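PDB 3X17: endoglucanase from Uncultured bacterium, which probably hydrolyses internal beta-1,4-glucosidic bonds of cellulose and related glucans, as a family 9 glycoside hydrolase with an N-terminal Ig-like domain. Local coordinates for residues I270-T275 and D338-A343; K277-W282 and V345-V350. All blocks are in the same frame, centred on the assembly; numbering follows the deposited sequence.

Contact 1 (I270-T275 and D338-A343). With CA (calcium ion), chain E.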
loop_
_atom_site.group_PDB
_atom_site.type_symbol
_atom_site.label_atom_id
_atom_site.label_comp_id
_atom_site.label_asym_id
_atom_site.label_seq_id
_atom_site.Cartn_x
_atom_site.Cartn_y
_atom_site.Cartn_z
ATOM N N ILE A 270 17.711 13.764 12.280
ATOM C CA ILE A 270 16.988 14.260 11.122
ATOM C C ILE A 270 17.598 13.768 9.803
ATOM O O ILE A 270 18.792 13.452 9.719
ATOM C CB ILE A 270 16.899 15.782 11.090
ATOM C CG1 ILE A 270 18.293 16.408 10.992
ATOM C CG2 ILE A 270 16.144 16.313 12.317
ATOM C CD1 ILE A 270 18.627 17.056 9.636
ATOM N N THR A 271 16.800 13.920 8.748
ATOM C CA THR A 271 17.178 13.567 7.405
ATOM C C THR A 271 16.450 14.572 6.503
ATOM O O THR A 271 15.350 15.030 6.843
ATOM C CB THR A 271 16.649 12.160 7.160
ATOM O OG1 THR A 271 17.712 11.196 7.237
ATOM C CG2 THR A 271 15.874 12.066 5.928
ATOM N N THR A 272 17.090 14.983 5.407
ATOM C CA THR A 272 16.446 15.872 4.439
ATOM C C THR A 272 15.348 15.190 3.624
ATOM O O THR A 272 14.347 15.823 3.345
ATOM C CB THR A 272 17.464 16.542 3.488
ATOM O OG1 THR A 272 18.345 15.540 2.958
ATOM C CG2 THR A 272 18.287 17.569 4.252
ATOM N N GLN A 273 15.513 13.913 3.249
ATOM C CA GLN A 273 14.398 13.184 2.603
ATOM C C GLN A 273 13.132 13.133 3.460
ATOM O O GLN A 273 12.029 13.307 2.956
ATOM C CB GLN A 273 14.801 11.776 2.098
ATOM C CG GLN A 273 15.285 10.798 3.165
ATOM C CD GLN A 273 14.197 9.843 3.650
ATOM O OE1 GLN A 273 13.015 9.986 3.293
ATOM N NE2 GLN A 273 14.580 8.889 4.505
ATOM N N ASP A 274 13.294 12.879 4.755
ATOM C CA ASP A 274 12.163 12.878 5.662
ATOM C C ASP A 274 11.568 14.273 5.746
ATOM O O ASP A 274 10.343 14.426 5.820
ATOM C CB ASP A 274 12.545 12.368 7.064
ATOM C CG ASP A 274 12.800 10.861 7.097
ATOM O OD1 ASP A 274 11.910 10.097 6.659
ATOM O OD2 ASP A 274 13.877 10.437 7.609
ATOM N N THR A 275 12.430 15.285 5.803
ATOM C CA THR A 275 11.962 16.649 5.928
ATOM C C THR A 275 11.092 17.021 4.694
ATOM O O THR A 275 9.975 17.559 4.815
ATOM C CB THR A 275 13.174 17.607 6.098
ATOM O OG1 THR A 275 13.904 17.260 7.290
ATOM C CG2 THR A 275 12.726 19.040 6.189
ATOM N N ASP A 338 14.187 13.370 -5.424
ATOM C CA ASP A 338 12.836 12.998 -5.761
ATOM C C ASP A 338 11.841 13.426 -4.696
ATOM O O ASP A 338 10.720 13.840 -5.017
ATOM C CB ASP A 338 12.702 11.505 -6.136
ATOM C CG ASP A 338 13.310 10.575 -5.111
ATOM O OD1 ASP A 338 13.446 10.972 -3.932
ATOM O OD2 ASP A 338 13.647 9.429 -5.487
ATOM N N ASP A 339 12.262 13.339 -3.436
ATOM C CA ASP A 339 11.484 13.887 -2.312
ATOM C C ASP A 339 11.356 15.416 -2.338
ATOM O O ASP A 339 10.260 15.949 -2.125
ATOM C CB ASP A 339 12.090 13.405 -0.981
ATOM C CG ASP A 339 12.408 11.922 -1.010
ATOM O OD1 ASP A 339 11.483 11.130 -0.806
ATOM O OD2 ASP A 339 13.575 11.530 -1.235
ATOM N N ARG A 340 12.451 16.134 -2.630
ATOM C CA ARG A 340 12.350 17.605 -2.771
ATOM C C ARG A 340 11.461 18.030 -3.936
ATOM O O ARG A 340 10.659 18.960 -3.811
ATOM C CB ARG A 340 13.718 18.282 -2.911
ATOM C CG ARG A 340 14.642 18.105 -1.731
ATOM C CD ARG A 340 16.020 18.739 -2.026
ATOM N NE ARG A 340 16.993 18.472 -0.973
ATOM C CZ ARG A 340 17.577 19.402 -0.219
ATOM N NH1 ARG A 340 17.297 20.682 -0.382
ATOM N NH2 ARG A 340 18.449 19.038 0.709
ATOM N N PHE A 341 11.616 17.374 -5.083
ATOM C CA PHE A 341 10.711 17.621 -6.218
ATOM C C PHE A 341 9.252 17.539 -5.743
ATOM O O PHE A 341 8.451 18.478 -5.937
ATOM C CB PHE A 341 10.980 16.584 -7.320
ATOM C CG PHE A 341 9.946 16.567 -8.428
ATOM C CD1 PHE A 341 10.015 17.479 -9.472
ATOM C CD2 PHE A 341 8.905 15.640 -8.416
ATOM C CE1 PHE A 341 9.102 17.443 -10.517
ATOM C CE2 PHE A 341 7.998 15.583 -9.469
ATOM C CZ PHE A 341 8.070 16.532 -10.494
ATOM N N TRP A 342 8.919 16.430 -5.075
ATOM C CA TRP A 342 7.532 16.187 -4.656
ATOM C C TRP A 342 7.048 17.273 -3.703
ATOM O O TRP A 342 5.958 17.806 -3.848
ATOM C CB TRP A 342 7.413 14.806 -4.024
ATOM C CG TRP A 342 6.077 14.521 -3.410
ATOM C CD1 TRP A 342 4.854 14.832 -3.923
ATOM C CD2 TRP A 342 5.836 13.693 -2.271
ATOM N NE1 TRP A 342 3.857 14.321 -3.123
ATOM C CE2 TRP A 342 4.436 13.613 -2.099
ATOM C CE3 TRP A 342 6.673 13.081 -1.324
ATOM C CZ2 TRP A 342 3.850 12.992 -0.983
ATOM C CZ3 TRP A 342 6.093 12.487 -0.201
ATOM C CH2 TRP A 342 4.690 12.424 -0.059
ATOM N N ALA A 343 7.893 17.633 -2.747
ATOM C CA ALA A 343 7.556 18.707 -1.822
ATOM C C ALA A 343 7.359 20.034 -2.556
ATOM O O ALA A 343 6.379 20.742 -2.308
ATOM C CB ALA A 343 8.634 18.826 -0.711
HETATM CA CA CA E . 14.357 9.628 -2.144
HETATM O O HOH W 1 15.333 8.502 -4.137
#
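Asp339 meets the first turn of the helix that starts at Thr272, and its short side chain lies between that turn and a calcium ion. Its CB points at the opposite helix and lies 3.9 Å from Gln273 O. The carboxylate carbon, CG, comes equally near Gln273 CB. Beyond it the two oxygens divide the work: OD2 binds the calcium ion at 2.2 Å and rests 3.6 Å from Gln273 CB, whereas OD1 forms a salt bridge with Lys277, one turn further along the helix of Gln273. Chi1 of -45° sets CG beside the backbone N, and chi2 of -81° turns one oxygen to the metal and the other to the lysine. An aspartate suits this place because it brings a charged ligand to the ion on a short, stiff arm.

Asp338 adds OD1 to the same ion at 2.4 Å, and a water is bound at 2.5 Å from the calcium. Asp333 OD2 and the backbone oxygens of Asp335 and Val377 are further ligands; the calcium charge probably offsets the closeness of the three carboxylates.

The second touch is lighter. Arg340, extended from CG to NE, carries NH2 to within 3.8 Å of Thr272 CG2, the guanidinium approaching the methyl at a slant. Threonine offers both this methyl and a hydroxyl, OG1, which hydrogen-bonds Asp336; the long arginine forms a salt bridge with Asp336 through NE.

The contact thus joins the start of helix 272-288, just after strand 265-271, to the early turns of helix 337-351. Helix 294-312 packs against Thr272 and Thr275, while Tyr359 of helix 354-366 touches Arg340.

Contact 2 (K277-W282 and V345-V350); sequences KAAAAW and VELWVV
Glu346 and Ala280 form the closest approach of the two helices here, their CA atoms 5.5 Å apart. Glu346 has the most surface buried by the contact, yet it touches with its aliphatic part. Its CB points at the neighbouring helix and sits 3.7 Å from Ala280 O, and CG lies 4.1 Å from Ala280 CB. The chain then turns about the CB-CG bond (chi2 -59°), which directs the carboxylate away from segment 277-282.

That turn separates the two roles of the residue. The methylenes pack against backbone and methyl, while the buried carboxylate finds its charge partner elsewhere: OE1 forms a salt bridge with Arg287, and OE2 accepts a weak hydrogen bond from Trp342 NE1. Asp386 brings a second carboxylate close to OE2, which could raise the proton affinity of the pair; the arginine would work against that shift.

Alanine suits position 280 because its single methyl lets the backbones come this near, so that even the carbonyl oxygen is part of the packing surface. Ala279, the preceding residue, adds only its methyl. Its CB is 4.5 Å from Leu347 CD1, a loose apolar touch made by the end of the longer leucine side chain, whose CD1 extends toward the small alanine.

Helix 272-288 therefore sets its alanines against the longer side chains of helix 337-351 within the (alpha/alpha)6 barrel. Leu347 also reaches Ala304 and Trp308 of helix 294-312, and Trp282 extends the packing from helix 272-288 to helix 221-235, where it stacks on Phe234.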
loop_
_atom_site.group_PDB
_atom_site.type_symbol
_atom_site.label_atom_id
_atom_site.label_comp_id
_atom_site.label_asym_id
_atom_site.label_seq_id
_atom_site.Cartn_x
_atom_site.Cartn_y
_atom_site.Cartn_z
ATOM N N LYS A 277 9.653 14.761 2.405
ATOM C CA LYS A 277 8.445 13.930 2.436
ATOM C C LYS A 277 7.367 14.508 3.355
ATOM O O LYS A 277 6.206 14.602 2.971
ATOM C CB LYS A 277 8.735 12.501 2.871
ATOM C CG LYS A 277 9.342 11.603 1.800
ATOM C CD LYS A 277 9.800 10.296 2.449
ATOM C CE LYS A 277 10.160 9.219 1.432
ATOM N NZ LYS A 277 11.600 9.364 1.034
ATOM N N ALA A 278 7.761 15.000 4.528
ATOM C CA ALA A 278 6.755 15.498 5.448
ATOM C C ALA A 278 6.210 16.809 4.908
ATOM O O ALA A 278 5.018 17.057 4.973
ATOM C CB ALA A 278 7.354 15.687 6.840
ATOM N N ALA A 279 7.084 17.636 4.342
ATOM C CA ALA A 279 6.632 18.838 3.647
ATOM C C ALA A 279 5.575 18.506 2.617
ATOM O O ALA A 279 4.551 19.162 2.555
ATOM C CB ALA A 279 7.823 19.619 2.979
ATOM N N ALA A 280 5.834 17.501 1.792
ATOM C CA ALA A 280 4.921 17.173 0.697
ATOM C C ALA A 280 3.563 16.723 1.262
ATOM O O ALA A 280 2.503 17.215 0.857
ATOM C CB ALA A 280 5.535 16.091 -0.225
ATOM N N ALA A 281 3.597 15.853 2.253
ATOM C CA ALA A 281 2.352 15.291 2.775
ATOM C C ALA A 281 1.529 16.361 3.456
ATOM O O ALA A 281 0.317 16.450 3.232
ATOM C CB ALA A 281 2.629 14.135 3.719
ATOM N N TRP A 282 2.195 17.205 4.239
ATOM C CA TRP A 282 1.543 18.333 4.895
ATOM C C TRP A 282 0.941 19.316 3.877
ATOM O O TRP A 282 -0.104 19.905 4.138
ATOM C CB TRP A 282 2.527 19.120 5.750
ATOM C CG TRP A 282 2.904 18.468 7.026
ATOM C CD1 TRP A 282 2.111 17.677 7.824
ATOM C CD2 TRP A 282 4.176 18.556 7.681
ATOM N NE1 TRP A 282 2.837 17.227 8.904
ATOM C CE2 TRP A 282 4.086 17.796 8.873
ATOM C CE3 TRP A 282 5.394 19.163 7.355
ATOM C CZ2 TRP A 282 5.164 17.648 9.747
ATOM C CZ3 TRP A 282 6.481 18.997 8.225
ATOM C CH2 TRP A 282 6.350 18.274 9.409
ATOM N N VAL A 345 6.408 20.528 -5.723
ATOM C CA VAL A 345 5.114 20.457 -6.420
ATOM C C VAL A 345 3.962 20.754 -5.472
ATOM O O VAL A 345 3.160 21.643 -5.738
ATOM C CB VAL A 345 4.905 19.067 -7.093
ATOM C CG1 VAL A 345 3.465 18.914 -7.591
ATOM C CG2 VAL A 345 5.892 18.903 -8.258
ATOM N N GLU A 346 3.876 20.010 -4.365
ATOM C CA GLU A 346 2.724 20.139 -3.445
ATOM C C GLU A 346 2.623 21.546 -2.823
ATOM O O GLU A 346 1.538 22.114 -2.694
ATOM C CB GLU A 346 2.774 19.073 -2.351
ATOM C CG GLU A 346 2.886 17.651 -2.891
ATOM C CD GLU A 346 1.721 17.249 -3.810
ATOM O OE1 GLU A 346 0.737 18.015 -3.943
ATOM O OE2 GLU A 346 1.751 16.119 -4.334
ATOM N N LEU A 347 3.763 22.120 -2.472
ATOM C CA LEU A 347 3.775 23.477 -1.958
ATOM C C LEU A 347 3.363 24.485 -3.038
ATOM O O LEU A 347 2.631 25.431 -2.752
ATOM C CB LEU A 347 5.154 23.828 -1.370
ATOM C CG LEU A 347 5.302 23.348 0.091
ATOM C CD1 LEU A 347 6.769 23.212 0.507
ATOM C CD2 LEU A 347 4.557 24.312 1.006
ATOM N N TRP A 348 3.915 24.322 -4.242
ATOM C CA TRP A 348 3.500 25.120 -5.399
ATOM C C TRP A 348 1.989 25.054 -5.632
ATOM O O TRP A 348 1.350 26.079 -5.896
ATOM C CB TRP A 348 4.233 24.683 -6.673
ATOM C CG TRP A 348 3.787 25.485 -7.870
ATOM C CD1 TRP A 348 3.817 26.858 -7.999
ATOM C CD2 TRP A 348 3.124 24.994 -9.037
ATOM N NE1 TRP A 348 3.252 27.237 -9.188
ATOM C CE2 TRP A 348 2.803 26.119 -9.842
ATOM C CE3 TRP A 348 2.826 23.716 -9.513
ATOM C CZ2 TRP A 348 2.199 25.997 -11.085
ATOM C CZ3 TRP A 348 2.205 23.598 -10.746
ATOM C CH2 TRP A 348 1.897 24.729 -11.517
ATOM N N VAL A 349 1.428 23.847 -5.523
ATOM C CA VAL A 349 0.022 23.609 -5.858
ATOM C C VAL A 349 -0.883 24.344 -4.898
ATOM O O VAL A 349 -1.875 24.938 -5.330
ATOM C CB VAL A 349 -0.364 22.100 -5.842
ATOM C CG1 VAL A 349 -1.883 21.942 -5.829
ATOM C CG2 VAL A 349 0.230 21.368 -7.027
ATOM N N VAL A 350 -0.574 24.307 -3.598
ATOM C CA VAL A 350 -1.453 24.962 -2.593
ATOM C C VAL A 350 -1.190 26.473 -2.380
ATOM O O VAL A 350 -2.101 27.221 -1.993
ATOM C CB VAL A 350 -1.435 24.195 -1.228
ATOM C CG1 VAL A 350 -0.060 24.263 -0.554
ATOM C CG2 VAL A 350 -2.573 24.661 -0.288
#

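In the fold
Contacts 1 and 2 are successive levels of one pairing, helix 272-288 against helix 337-351, with centres about 10 Å apart. Both are mainly buried, though Arg340 gives contact 1 a partly exposed member. Their chemistry follows their place: contact 1, at the beginning of both helices, is built round charge and a calcium ion, whereas contact 2, further along, relies on alanine, leucine and the aliphatic part of a glutamate. The two are joined directly. Lys277 of segment 277-282 ties them together through Asp339, and the Trp342 ring of segment 338-343 packs on the methyl of Ala280, continuing the interface between the levels.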